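Local structure of YCAC GENE product (Escherichia coli, 1YAC) at residues P4-D9 and G130-V135; K10-V15 and G104-I109; V18-G23 and A111-E116; S59-P64 and Y81-G86; V119-L124 and W152-Q157. The protein is probably a hydrolase of the isochorismatase family, assembled as an octamer, whose substrate is not known. All coordinates share one frame; numbering follows the deposited sequence.

Contact 1: P4-D9 and G130-V135; sequences PYVRLD and GFDVFV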
# COMPACT_ATOMS: atom_id res chain seq x y z
N PRO A 4 13.81 28.01 -19.57
CA PRO A 4 14.66 28.59 -18.54
C PRO A 4 14.37 27.90 -17.22
O PRO A 4 13.25 27.45 -16.99
CB PRO A 4 14.17 30.04 -18.46
CG PRO A 4 13.55 30.28 -19.79
CD PRO A 4 12.83 28.99 -20.06
N TYR A 5 15.39 27.81 -16.38
CA TYR A 5 15.23 27.22 -15.05
C TYR A 5 14.83 28.42 -14.17
O TYR A 5 15.67 29.28 -13.87
CB TYR A 5 16.58 26.63 -14.62
CG TYR A 5 16.71 26.13 -13.19
CD1 TYR A 5 15.60 25.88 -12.37
CD2 TYR A 5 17.97 25.87 -12.67
CE1 TYR A 5 15.76 25.38 -11.07
CE2 TYR A 5 18.15 25.38 -11.38
CZ TYR A 5 17.05 25.14 -10.59
OH TYR A 5 17.27 24.66 -9.31
N VAL A 6 13.54 28.52 -13.85
CA VAL A 6 13.01 29.61 -13.02
C VAL A 6 13.15 29.13 -11.57
O VAL A 6 12.25 28.48 -11.02
CB VAL A 6 11.52 29.92 -13.39
CG1 VAL A 6 10.97 31.07 -12.54
CG2 VAL A 6 11.42 30.25 -14.87
N ARG A 7 14.31 29.41 -10.99
CA ARG A 7 14.60 28.99 -9.62
C ARG A 7 14.39 30.04 -8.55
O ARG A 7 14.53 31.24 -8.80
CB ARG A 7 16.02 28.43 -9.54
CG ARG A 7 17.14 29.36 -9.97
CD ARG A 7 18.47 28.72 -9.56
NE ARG A 7 19.65 29.39 -10.10
CZ ARG A 7 20.90 29.00 -9.86
NH1 ARG A 7 21.13 27.94 -9.10
NH2 ARG A 7 21.92 29.67 -10.37
N LEU A 8 14.03 29.57 -7.36
CA LEU A 8 13.78 30.44 -6.22
C LEU A 8 14.98 31.31 -5.92
O LEU A 8 16.12 30.86 -5.95
CB LEU A 8 13.42 29.61 -4.99
CG LEU A 8 12.03 28.97 -5.02
CD1 LEU A 8 11.88 27.98 -3.85
CD2 LEU A 8 10.95 30.06 -4.96
N ASP A 9 14.67 32.57 -5.65
CA ASP A 9 15.65 33.60 -5.36
C ASP A 9 15.24 34.16 -4.00
O ASP A 9 14.19 34.78 -3.87
CB ASP A 9 15.54 34.66 -6.46
CG ASP A 9 16.52 35.81 -6.29
OD1 ASP A 9 17.09 36.01 -5.19
OD2 ASP A 9 16.69 36.54 -7.29
N GLY A 130 0.46 36.81 -13.30
CA GLY A 130 1.85 36.93 -13.72
C GLY A 130 2.91 36.54 -12.72
O GLY A 130 4.10 36.71 -12.99
N PHE A 131 2.52 36.02 -11.56
CA PHE A 131 3.52 35.60 -10.57
C PHE A 131 4.11 34.23 -10.90
O PHE A 131 3.49 33.41 -11.59
CB PHE A 131 2.88 35.51 -9.18
CG PHE A 131 2.53 36.85 -8.57
CD1 PHE A 131 3.46 37.53 -7.80
CD2 PHE A 131 1.26 37.39 -8.74
CE1 PHE A 131 3.12 38.75 -7.19
CE2 PHE A 131 0.91 38.60 -8.14
CZ PHE A 131 1.85 39.28 -7.37
N ASP A 132 5.32 33.98 -10.41
CA ASP A 132 5.95 32.68 -10.57
C ASP A 132 5.56 31.96 -9.29
O ASP A 132 5.94 32.39 -8.20
CB ASP A 132 7.46 32.82 -10.70
CG ASP A 132 7.85 33.39 -12.04
OD1 ASP A 132 7.17 33.05 -13.03
OD2 ASP A 132 8.80 34.20 -12.10
N VAL A 133 4.79 30.89 -9.42
CA VAL A 133 4.29 30.17 -8.26
C VAL A 133 4.98 28.84 -8.01
O VAL A 133 5.17 28.04 -8.93
CB VAL A 133 2.76 29.94 -8.41
CG1 VAL A 133 2.20 29.13 -7.24
CG2 VAL A 133 2.03 31.29 -8.52
N PHE A 134 5.33 28.62 -6.75
CA PHE A 134 6.00 27.40 -6.30
C PHE A 134 5.12 26.83 -5.17
O PHE A 134 4.94 27.47 -4.13
CB PHE A 134 7.39 27.76 -5.75
CG PHE A 134 8.31 28.40 -6.77
CD1 PHE A 134 8.15 29.73 -7.13
CD2 PHE A 134 9.34 27.67 -7.34
CE1 PHE A 134 9.02 30.34 -8.05
CE2 PHE A 134 10.22 28.25 -8.25
CZ PHE A 134 10.06 29.59 -8.61
N VAL A 135 4.56 25.65 -5.40
CA VAL A 135 3.69 25.01 -4.41
C VAL A 135 4.48 24.03 -3.56
O VAL A 135 5.24 23.22 -4.09
CB VAL A 135 2.55 24.24 -5.14
CG1 VAL A 135 1.71 23.45 -4.15
CG2 VAL A 135 1.69 25.23 -5.92

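Contact 2: K10-V15 and G104-I109; sequences KNDAAV and GKKQLI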
# COMPACT_ATOMS: atom_id res chain seq x y z
N LYS A 10 16.10 33.98 -3.00
CA LYS A 10 15.77 34.42 -1.64
C LYS A 10 15.49 35.92 -1.52
O LYS A 10 14.99 36.36 -0.50
CB LYS A 10 16.83 34.01 -0.64
CG LYS A 10 18.20 34.64 -0.85
CD LYS A 10 19.11 34.34 0.33
CE LYS A 10 20.45 35.04 0.15
NZ LYS A 10 21.27 35.03 1.42
N ASN A 11 15.81 36.69 -2.56
CA ASN A 11 15.54 38.11 -2.57
C ASN A 11 14.32 38.49 -3.40
O ASN A 11 13.93 39.64 -3.42
CB ASN A 11 16.77 38.85 -3.11
CG ASN A 11 18.02 38.80 -2.24
OD1 ASN A 11 18.66 37.81 -2.06
ND2 ASN A 11 18.33 39.92 -1.64
N ASP A 12 13.73 37.51 -4.05
CA ASP A 12 12.56 37.78 -4.86
C ASP A 12 11.40 36.82 -4.59
O ASP A 12 10.55 36.59 -5.46
CB ASP A 12 12.92 37.75 -6.37
CG ASP A 12 11.99 38.60 -7.21
OD1 ASP A 12 11.18 39.39 -6.68
OD2 ASP A 12 12.09 38.48 -8.43
N ALA A 13 11.30 36.34 -3.35
CA ALA A 13 10.26 35.38 -2.99
C ALA A 13 9.52 35.70 -1.70
O ALA A 13 10.13 36.15 -0.72
CB ALA A 13 10.86 33.97 -2.88
N ALA A 14 8.21 35.48 -1.71
CA ALA A 14 7.38 35.68 -0.53
C ALA A 14 6.72 34.33 -0.23
O ALA A 14 6.54 33.49 -1.13
CB ALA A 14 6.33 36.75 -0.76
N VAL A 15 6.38 34.12 1.03
CA VAL A 15 5.75 32.87 1.43
C VAL A 15 4.31 33.12 1.85
O VAL A 15 4.05 34.04 2.62
CB VAL A 15 6.53 32.23 2.61
CG1 VAL A 15 5.82 30.95 3.11
CG2 VAL A 15 7.94 31.90 2.18
N GLY A 104 6.38 43.00 -2.90
CA GLY A 104 7.19 43.36 -4.05
C GLY A 104 7.93 42.17 -4.64
O GLY A 104 8.83 42.35 -5.47
N LYS A 105 7.54 40.96 -4.25
CA LYS A 105 8.19 39.74 -4.72
C LYS A 105 7.48 39.10 -5.91
O LYS A 105 6.26 38.98 -5.92
CB LYS A 105 8.32 38.71 -3.59
CG LYS A 105 9.00 39.26 -2.34
CD LYS A 105 10.31 39.93 -2.66
CE LYS A 105 10.94 40.51 -1.42
NZ LYS A 105 12.22 41.22 -1.73
N LYS A 106 8.26 38.69 -6.90
CA LYS A 106 7.75 38.05 -8.11
C LYS A 106 7.40 36.56 -7.88
O LYS A 106 6.50 36.02 -8.53
CB LYS A 106 8.82 38.17 -9.20
CG LYS A 106 8.55 37.42 -10.50
CD LYS A 106 7.38 37.98 -11.23
CE LYS A 106 7.37 37.55 -12.67
NZ LYS A 106 6.36 38.38 -13.40
N GLN A 107 8.15 35.90 -6.99
CA GLN A 107 7.94 34.48 -6.73
C GLN A 107 7.12 34.29 -5.46
O GLN A 107 7.38 34.93 -4.45
CB GLN A 107 9.28 33.79 -6.58
CG GLN A 107 10.20 33.99 -7.78
CD GLN A 107 11.57 33.40 -7.56
OE1 GLN A 107 12.02 33.23 -6.42
NE2 GLN A 107 12.26 33.09 -8.64
N LEU A 108 6.16 33.37 -5.52
CA LEU A 108 5.32 33.09 -4.36
C LEU A 108 5.44 31.62 -4.03
O LEU A 108 5.21 30.76 -4.88
CB LEU A 108 3.85 33.40 -4.66
CG LEU A 108 3.53 34.80 -5.16
CD1 LEU A 108 2.01 34.96 -5.35
CD2 LEU A 108 4.07 35.82 -4.16
N ILE A 109 5.81 31.34 -2.78
CA ILE A 109 5.94 29.97 -2.27
C ILE A 109 4.64 29.78 -1.49
O ILE A 109 4.41 30.46 -0.48
CB ILE A 109 7.15 29.87 -1.33
CG1 ILE A 109 8.43 30.16 -2.12
CG2 ILE A 109 7.20 28.49 -0.67
CD1 ILE A 109 9.64 30.40 -1.25

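Contact 3: V18-G23 and A111-E116; sequences VDHQAG and AGVVTE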
# COMPACT_ATOMS: atom_id res chain seq x y z
N VAL A 18 -1.53 29.51 3.86
CA VAL A 18 -2.98 29.57 3.79
C VAL A 18 -3.79 28.52 4.56
O VAL A 18 -3.80 27.34 4.22
CB VAL A 18 -3.44 29.53 2.30
CG1 VAL A 18 -4.92 29.94 2.17
CG2 VAL A 18 -2.54 30.43 1.43
N ASP A 19 -4.50 29.00 5.58
CA ASP A 19 -5.41 28.18 6.37
C ASP A 19 -4.90 26.93 7.10
O ASP A 19 -5.59 25.91 7.15
CB ASP A 19 -6.64 27.82 5.53
CG ASP A 19 -7.29 29.03 4.87
OD1 ASP A 19 -6.96 30.18 5.23
OD2 ASP A 19 -8.12 28.84 3.97
N HIS A 20 -3.69 26.99 7.64
CA HIS A 20 -3.16 25.88 8.42
C HIS A 20 -3.82 26.08 9.79
O HIS A 20 -3.19 26.56 10.75
CB HIS A 20 -1.63 25.96 8.55
CG HIS A 20 -0.89 25.64 7.28
ND1 HIS A 20 -0.36 26.61 6.45
CD2 HIS A 20 -0.51 24.45 6.75
CE1 HIS A 20 0.30 26.04 5.47
NE2 HIS A 20 0.22 24.73 5.62
N GLN A 21 -5.11 25.77 9.86
CA GLN A 21 -5.89 25.94 11.08
C GLN A 21 -6.12 24.64 11.85
O GLN A 21 -6.20 23.57 11.26
CB GLN A 21 -7.21 26.63 10.73
CG GLN A 21 -7.00 28.06 10.22
CD GLN A 21 -8.19 28.60 9.45
OE1 GLN A 21 -8.04 28.83 8.23
NE2 GLN A 21 -9.27 28.78 10.05
N ALA A 22 -6.25 24.76 13.17
CA ALA A 22 -6.42 23.61 14.05
C ALA A 22 -7.53 22.66 13.65
O ALA A 22 -7.32 21.44 13.63
CB ALA A 22 -6.60 24.07 15.49
N GLY A 23 -8.70 23.20 13.33
CA GLY A 23 -9.82 22.37 12.92
C GLY A 23 -9.55 21.76 11.55
O GLY A 23 -9.65 20.54 11.37
N ALA A 111 1.63 27.26 0.45
CA ALA A 111 1.30 26.00 1.13
C ALA A 111 0.06 26.27 1.97
O ALA A 111 -0.19 27.42 2.34
CB ALA A 111 2.45 25.55 2.01
N GLY A 112 -0.70 25.23 2.29
CA GLY A 112 -1.92 25.43 3.06
C GLY A 112 -2.85 24.24 3.04
O GLY A 112 -2.46 23.15 2.61
N VAL A 113 -4.08 24.42 3.53
CA VAL A 113 -5.05 23.33 3.54
C VAL A 113 -6.46 23.85 3.25
O VAL A 113 -6.80 24.97 3.63
CB VAL A 113 -4.99 22.44 4.86
CG1 VAL A 113 -3.96 22.94 5.86
CG2 VAL A 113 -6.36 22.25 5.50
N VAL A 114 -7.22 23.15 2.41
CA VAL A 114 -6.87 21.91 1.71
C VAL A 114 -6.17 22.24 0.39
O VAL A 114 -6.45 23.26 -0.24
CB VAL A 114 -8.07 20.95 1.49
CG1 VAL A 114 -8.62 20.50 2.84
CG2 VAL A 114 -9.15 21.59 0.64
N THR A 115 -5.27 21.36 -0.01
CA THR A 115 -4.48 21.52 -1.25
C THR A 115 -5.24 21.97 -2.50
O THR A 115 -4.87 22.96 -3.12
CB THR A 115 -3.68 20.22 -1.59
OG1 THR A 115 -3.14 19.68 -0.40
CG2 THR A 115 -2.54 20.49 -2.50
N GLU A 116 -6.37 21.32 -2.77
CA GLU A 116 -7.14 21.59 -3.99
C GLU A 116 -8.04 22.85 -3.94
O GLU A 116 -8.65 23.21 -4.95
CB GLU A 116 -7.98 20.38 -4.39
CG GLU A 116 -9.25 20.14 -3.54
CD GLU A 116 -9.00 19.36 -2.25
OE1 GLU A 116 -7.87 19.37 -1.73
OE2 GLU A 116 -9.96 18.73 -1.75

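Contact 4: S59-P64 and Y81-G86; sequences SAETGP and YIARPG. Unlike the reference sequence in segment 59-64: A60 (reference Phe).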
# COMPACT_ATOMS: atom_id res chain seq x y z
N SER A 59 -9.43 31.11 7.21
CA SER A 59 -10.79 31.12 6.72
C SER A 59 -11.74 30.81 7.87
O SER A 59 -11.61 29.77 8.52
CB SER A 59 -10.94 30.04 5.64
OG SER A 59 -12.29 29.89 5.26
N ALA A 60 -12.65 31.75 8.12
CA ALA A 60 -13.67 31.62 9.17
C ALA A 60 -13.14 30.95 10.44
O ALA A 60 -13.75 30.02 10.97
CB ALA A 60 -14.89 30.87 8.63
N GLU A 61 -12.03 31.47 10.93
CA GLU A 61 -11.38 30.94 12.12
C GLU A 61 -12.22 30.93 13.39
O GLU A 61 -11.86 30.26 14.35
CB GLU A 61 -10.07 31.67 12.38
CG GLU A 61 -10.24 33.14 12.69
CD GLU A 61 -8.91 33.82 12.92
OE1 GLU A 61 -7.92 33.44 12.25
OE2 GLU A 61 -8.85 34.73 13.77
N THR A 62 -13.30 31.70 13.41
CA THR A 62 -14.17 31.73 14.59
C THR A 62 -15.35 30.82 14.28
O THR A 62 -16.49 31.25 14.15
CB THR A 62 -14.67 33.15 14.90
OG1 THR A 62 -15.16 33.76 13.70
CG2 THR A 62 -13.53 33.97 15.46
N GLY A 63 -15.03 29.55 14.08
CA GLY A 63 -16.03 28.56 13.77
C GLY A 63 -15.33 27.22 13.83
O GLY A 63 -14.24 27.11 14.40
N PRO A 64 -15.91 26.19 13.20
CA PRO A 64 -15.32 24.85 13.19
C PRO A 64 -13.89 24.81 12.64
O PRO A 64 -13.08 23.99 13.07
CB PRO A 64 -16.27 24.08 12.28
CG PRO A 64 -17.57 24.78 12.47
CD PRO A 64 -17.17 26.22 12.45
N TYR A 81 -1.74 39.42 8.62
CA TYR A 81 -2.59 38.33 9.05
C TYR A 81 -4.00 38.68 8.59
O TYR A 81 -4.67 39.53 9.18
CB TYR A 81 -2.52 38.18 10.58
CG TYR A 81 -3.23 36.97 11.14
CD1 TYR A 81 -4.61 36.80 10.97
CD2 TYR A 81 -2.55 36.02 11.88
CE1 TYR A 81 -5.27 35.72 11.53
CE2 TYR A 81 -3.21 34.93 12.44
CZ TYR A 81 -4.57 34.79 12.26
OH TYR A 81 -5.23 33.74 12.84
N ILE A 82 -4.45 38.02 7.52
CA ILE A 82 -5.75 38.28 6.95
C ILE A 82 -6.75 37.17 7.31
O ILE A 82 -6.65 36.04 6.83
CB ILE A 82 -5.67 38.42 5.39
CG1 ILE A 82 -4.70 39.56 5.00
CG2 ILE A 82 -7.03 38.71 4.80
CD1 ILE A 82 -3.24 39.18 5.01
N ALA A 83 -7.63 37.48 8.25
CA ALA A 83 -8.67 36.54 8.67
C ALA A 83 -9.82 36.80 7.71
O ALA A 83 -10.48 37.84 7.80
CB ALA A 83 -9.10 36.82 10.12
N ARG A 84 -9.97 35.93 6.72
CA ARG A 84 -11.02 36.08 5.72
C ARG A 84 -12.36 35.62 6.30
O ARG A 84 -12.52 34.47 6.70
CB ARG A 84 -10.68 35.27 4.47
CG ARG A 84 -9.22 35.36 4.05
CD ARG A 84 -8.99 34.81 2.65
NE ARG A 84 -9.46 33.44 2.45
CZ ARG A 84 -8.85 32.35 2.93
NH1 ARG A 84 -7.74 32.46 3.65
NH2 ARG A 84 -9.36 31.15 2.69
N PRO A 85 -13.34 36.52 6.32
CA PRO A 85 -14.65 36.16 6.86
C PRO A 85 -15.51 35.34 5.91
O PRO A 85 -16.45 34.67 6.35
CB PRO A 85 -15.31 37.51 7.17
CG PRO A 85 -14.39 38.56 6.58
CD PRO A 85 -13.36 37.88 5.74
N GLY A 86 -15.19 35.35 4.62
CA GLY A 86 -16.00 34.60 3.67
C GLY A 86 -15.37 34.06 2.41
O GLY A 86 -15.71 32.96 1.98
O HOH W 1 -13.00 32.45 4.24
O HOH W 2 -10.67 33.76 9.54

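Contact 5: V119-L124 and W152-Q157; sequences VAFPAL and WDRMSQ. Unlike the reference sequence in segment 152-157: M155 (reference Leu).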
# COMPACT_ATOMS: atom_id res chain seq x y z
N VAL A 119 -4.95 26.15 -1.51
CA VAL A 119 -3.66 26.31 -2.17
C VAL A 119 -3.87 26.52 -3.67
O VAL A 119 -3.47 27.54 -4.22
CB VAL A 119 -2.73 25.10 -1.95
CG1 VAL A 119 -1.45 25.25 -2.79
CG2 VAL A 119 -2.37 25.00 -0.48
N ALA A 120 -4.56 25.58 -4.31
CA ALA A 120 -4.80 25.67 -5.75
C ALA A 120 -5.49 26.93 -6.25
O ALA A 120 -5.05 27.53 -7.23
CB ALA A 120 -5.55 24.43 -6.25
N PHE A 121 -6.57 27.35 -5.58
CA PHE A 121 -7.30 28.53 -6.06
C PHE A 121 -6.39 29.77 -6.13
O PHE A 121 -6.25 30.39 -7.21
CB PHE A 121 -8.58 28.79 -5.24
CG PHE A 121 -9.64 27.71 -5.36
CD1 PHE A 121 -9.42 26.56 -6.13
CD2 PHE A 121 -10.85 27.83 -4.69
CE1 PHE A 121 -10.40 25.54 -6.22
CE2 PHE A 121 -11.83 26.82 -4.77
CZ PHE A 121 -11.60 25.67 -5.54
N PRO A 122 -5.75 30.15 -5.00
CA PRO A 122 -4.89 31.33 -5.10
C PRO A 122 -3.66 31.09 -5.99
O PRO A 122 -3.15 32.02 -6.62
CB PRO A 122 -4.54 31.63 -3.64
CG PRO A 122 -4.68 30.31 -2.96
CD PRO A 122 -5.90 29.73 -3.60
N ALA A 123 -3.17 29.84 -6.05
CA ALA A 123 -2.03 29.55 -6.93
C ALA A 123 -2.41 29.86 -8.38
O ALA A 123 -1.66 30.51 -9.10
CB ALA A 123 -1.57 28.09 -6.79
N LEU A 124 -3.60 29.42 -8.80
CA LEU A 124 -4.07 29.63 -10.16
C LEU A 124 -4.32 31.11 -10.43
O LEU A 124 -4.00 31.62 -11.51
CB LEU A 124 -5.34 28.80 -10.42
CG LEU A 124 -5.17 27.28 -10.30
CD1 LEU A 124 -6.51 26.57 -10.45
CD2 LEU A 124 -4.17 26.78 -11.33
N TRP A 152 -2.59 18.57 -8.03
CA TRP A 152 -1.24 18.68 -8.60
C TRP A 152 -1.34 18.84 -10.09
O TRP A 152 -0.66 19.68 -10.67
CB TRP A 152 -0.40 17.44 -8.34
CG TRP A 152 0.14 17.36 -6.98
CD1 TRP A 152 -0.25 18.08 -5.89
CD2 TRP A 152 1.13 16.44 -6.51
NE1 TRP A 152 0.42 17.65 -4.77
CE2 TRP A 152 1.27 16.64 -5.13
CE3 TRP A 152 1.91 15.45 -7.14
CZ2 TRP A 152 2.16 15.88 -4.34
CZ3 TRP A 152 2.81 14.70 -6.36
CH2 TRP A 152 2.91 14.92 -4.97
N ASP A 153 -2.15 17.98 -10.71
CA ASP A 153 -2.33 18.03 -12.15
C ASP A 153 -2.83 19.41 -12.59
O ASP A 153 -2.27 20.03 -13.50
CB ASP A 153 -3.33 16.96 -12.60
CG ASP A 153 -3.43 16.87 -14.12
OD1 ASP A 153 -4.23 17.63 -14.71
OD2 ASP A 153 -2.69 16.07 -14.73
N ARG A 154 -3.84 19.90 -11.89
CA ARG A 154 -4.43 21.20 -12.21
C ARG A 154 -3.43 22.36 -12.06
O ARG A 154 -3.35 23.23 -12.93
CB ARG A 154 -5.68 21.44 -11.35
CG ARG A 154 -6.58 22.55 -11.91
CD ARG A 154 -7.79 22.81 -11.03
NE ARG A 154 -8.71 23.73 -11.70
CZ ARG A 154 -9.63 24.45 -11.08
NH1 ARG A 154 -9.78 24.37 -9.77
NH2 ARG A 154 -10.41 25.27 -11.78
N MET A 155 -2.65 22.35 -10.98
CA MET A 155 -1.67 23.41 -10.76
C MET A 155 -0.50 23.33 -11.74
O MET A 155 -0.08 24.35 -12.31
CB MET A 155 -1.19 23.40 -9.30
CG MET A 155 -2.31 23.72 -8.31
SD MET A 155 -1.77 23.77 -6.61
CE MET A 155 -1.43 22.04 -6.25
N SER A 156 -0.01 22.13 -11.99
CA SER A 156 1.09 21.92 -12.92
C SER A 156 0.69 22.35 -14.34
O SER A 156 1.46 23.01 -15.04
CB SER A 156 1.50 20.44 -12.91
OG SER A 156 2.66 20.24 -13.71
N GLN A 157 -0.53 21.98 -14.72
CA GLN A 157 -1.14 22.29 -16.02
C GLN A 157 -1.11 23.81 -16.24
O GLN A 157 -0.80 24.29 -17.34
CB GLN A 157 -2.59 21.73 -16.00
CG GLN A 157 -3.48 21.93 -17.25
CD GLN A 157 -4.88 21.24 -17.12
OE1 GLN A 157 -5.70 21.59 -16.26
NE2 GLN A 157 -5.15 20.27 -18.00

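Contact 1: P4-D9 and G130-V135
V6 and L8 belong to the N-terminal arm that leads into the first strand of the three-layer alpha-beta-alpha sandwich, and they rest on D132 and F134 of strand 132-136. The main contact is a CH-pi interaction. CD2 of L8 sits almost straight above the centre of the F134 ring, 3.4 Å from its centroid and only 6° off the ring normal, while CG of L8 reaches the CE2 side of the same ring. The L8 and F134 side chains run antiparallel, and the branch at CG sets one methyl over the ring centre, which suits leucine.

At the edge of the F134 ring, near its plane, V6 O lies 3.4 Å from F134 CE2. This oxygen is satisfied by a hydrogen bond from Q161 NE2. A second, looser touch is made by V6, whose chi1 of -179° swings CG1 away from its backbone N and out to OD2 of D132 at 3.8 Å, the two side chains crossing at about a right angle. V6 is also the centre of an inverse gamma turn, marked by a weak bond from R7 N to Y5 O. V6 points at the strand and R7 away from it, the R7 guanidinium forming a salt bridge with D92 of a neighbouring subunit.

L8 is covered further by V168 and L172 of helix 165-173 and by M163 of strand 161-163, and E171 of that helix accepts a hydrogen bond from L8 N. F134 itself is anchored in the sheet through backbone bonds to L108 and I110 of strand 107-112.

Contact 2: K10-V15 and G104-I109
A13, A14 and V15 pair with Q107, L108 and I109 as parallel strands, and this is the tightly packed half of the contact. A14 N bonds to Q107 O at 2.9 Å, and A14 O receives I109 N at 2.8 Å with an N-H...O angle of 174°. Just before these, Q107 N bonds to D12 O. The alanine methyls demand little space: A13 CB meets CD1 of I109 on one face of the sheet, and A14 CB meets CB of K105 and CD2 of L108 on the other.

Toward solvent the contact opens out. OD1 of D12 takes the K106 N-H at 3.0 Å, from above the carboxylate plane, while the K106 chain leads away to give its amine to G130 O. K105 bends at chi2 (-51°), and this lays its methylenes along A13 before NZ donates to N11 O at 2.9 Å, from 45° out of the carbonyl plane. With K105 cut back to an alanine, N11 O would probably lose this donor and the backbone of A13, at the start of strand 13-18, its methylene cover. Main-chain bonds thus fix the buried register, whereas a carboxylate and a long flexible amine tie down the exposed loop ends where the strands begin.

Contact 3: V18-G23 and A111-E116
H20 lays its imidazole over the backbone of G112, whose CA is 3.2 Å above the ring plane and offset toward the rim, a CH-pi contact to the ring face. Glycine is needed here: any CB on G112 would run into V18 O, and the backbone angles (phi 165°) are also unsuited to a side chain. The V113 side chain runs at a slant to that of H20, bringing CG1 to 3.9 Å from H20 CD2. That CG1 also touches D19 O, while CB of D19 lies 3.4 Å from V113 O, a buried oxygen with no polar partner in the model. NE2 of H20 is hydrogen-bonded to A139 O.

Two backbone bonds hold the strand ends together: V18 N to A111 O at 2.9 Å, essentially straight, and V113 N to V18 O at 3.0 Å. The non-prolyl cis peptide before V114, the N-cap of helix 115-128, recalls the active site of relatives such as N-carbamoylsarcosine amidohydrolase, and D19, salt-bridged to R84 with C118 against it, probably belongs to the family's catalytic set of Asp, basic residue and Cys. The contact gathers the C-terminal ends of strands 13-18 and 107-112, with V40 of helix 33-49 against H20 and C118 of helix 115-128 also against V18.

Contact 4: S59-P64 and Y81-G86
E61 and Y81 meet across a beta-alpha-beta crossover, in which strand 54-59 leads through helix 70-75 to its parallel neighbour 81-84, the outermost strand at this side of the chain's sheet. The phenol OH of Y81 donates to OE1 of E61 at 2.8 Å. The oxygen is met on its syn side, 17° out of the carboxylate plane. OE1 lies in the plane of the Y81 ring at its edge, and the carboxylate plane is turned 79° from that of the ring. E61 reaches this point by holding CG in the crowded position between backbone N and carbonyl carbon (chi1 64°), with the rest of the chain extended. The methyl of A83 lies beside its CD, a small residue that does not push the carboxylate aside.

Next to this pair, A60 N gives a straight backbone bond to R84 O at 3.1 Å, continuing the parallel pairing of S59 with R84. A water links S59 OG (2.8 Å) to R84 O, and a second accepts from E61 N and donates weakly to that same oxygen.

Farther out, OE1 of E61 is also hydrogen-bonded to T58 OG1, and two hydroxyls thus grip one oxygen. The R84 guanidinium, the probable basic member of the catalytic set with D19, is fixed by bonds to N87 O and T57 OG1. It offers one face to S59, whose CA sits 4.1 Å above the guanidinium plane and offset toward its rim, while S59 CB is 3.5 Å from R84 NH2.

Contact 5: V119-L124 and W152-Q157
R154 turns its guanidinium across the end of L124 and beside F121, and the group is gripped by polar partners on a neighbouring subunit: NH1 forms a salt bridge with E171 there, and NE bonds to Q161 of that subunit. Within the chain, CD1 of L124 lies over one guanidinium face, 3.7 Å above its plane and offset toward the rim. CE1 of F121 comes to the guanidinium edge, 3.8 Å from NH1, with the ring and guanidinium planes almost perpendicular. The side chain is anti at chi1 (-162°) and extended from CG to NE, the reach needed to pass L124 and arrive at the subunit boundary. With a leucine in its place, E171 and Q161 of the neighbouring subunit would probably lose their partner and L124 the flat group beneath its methyl.

Deeper in, the M155 side chain lies between the helices. The bend at its chi3 lays SD against A120, 3.7 Å from A120 CA and 4.1 Å from V119 CG1, with A123 CB a little farther off. A120 brings the backbones nearest here. The segments run nearly parallel, 8° apart with axes 10.1 Å apart, as expected of neighbouring helices on one side of an alpha-beta-alpha sandwich.

Overall arrangement
All five contacts belong to one parallel sheet and the helices that flank it. Contacts 1 and 2, with centres about 9 Å apart, lie near the strand starts; contact 2 is nested within the loop closed by contact 1 and joins strands 13-18 and 107-112. Contact 3 lies at the other end of those two strands, its centre about 20 Å from that of contact 2. Contacts 3 and 4 have centres about 12 Å apart and are tied by the D19-R84 salt bridge. Helix 115-128 leads from contact 3 into contact 5, which packs against strand 132-136 of contact 1. Contacts 1, 3, 4 and 5 also reach other subunits, so residues in and beside them form part of the octamer's interfaces.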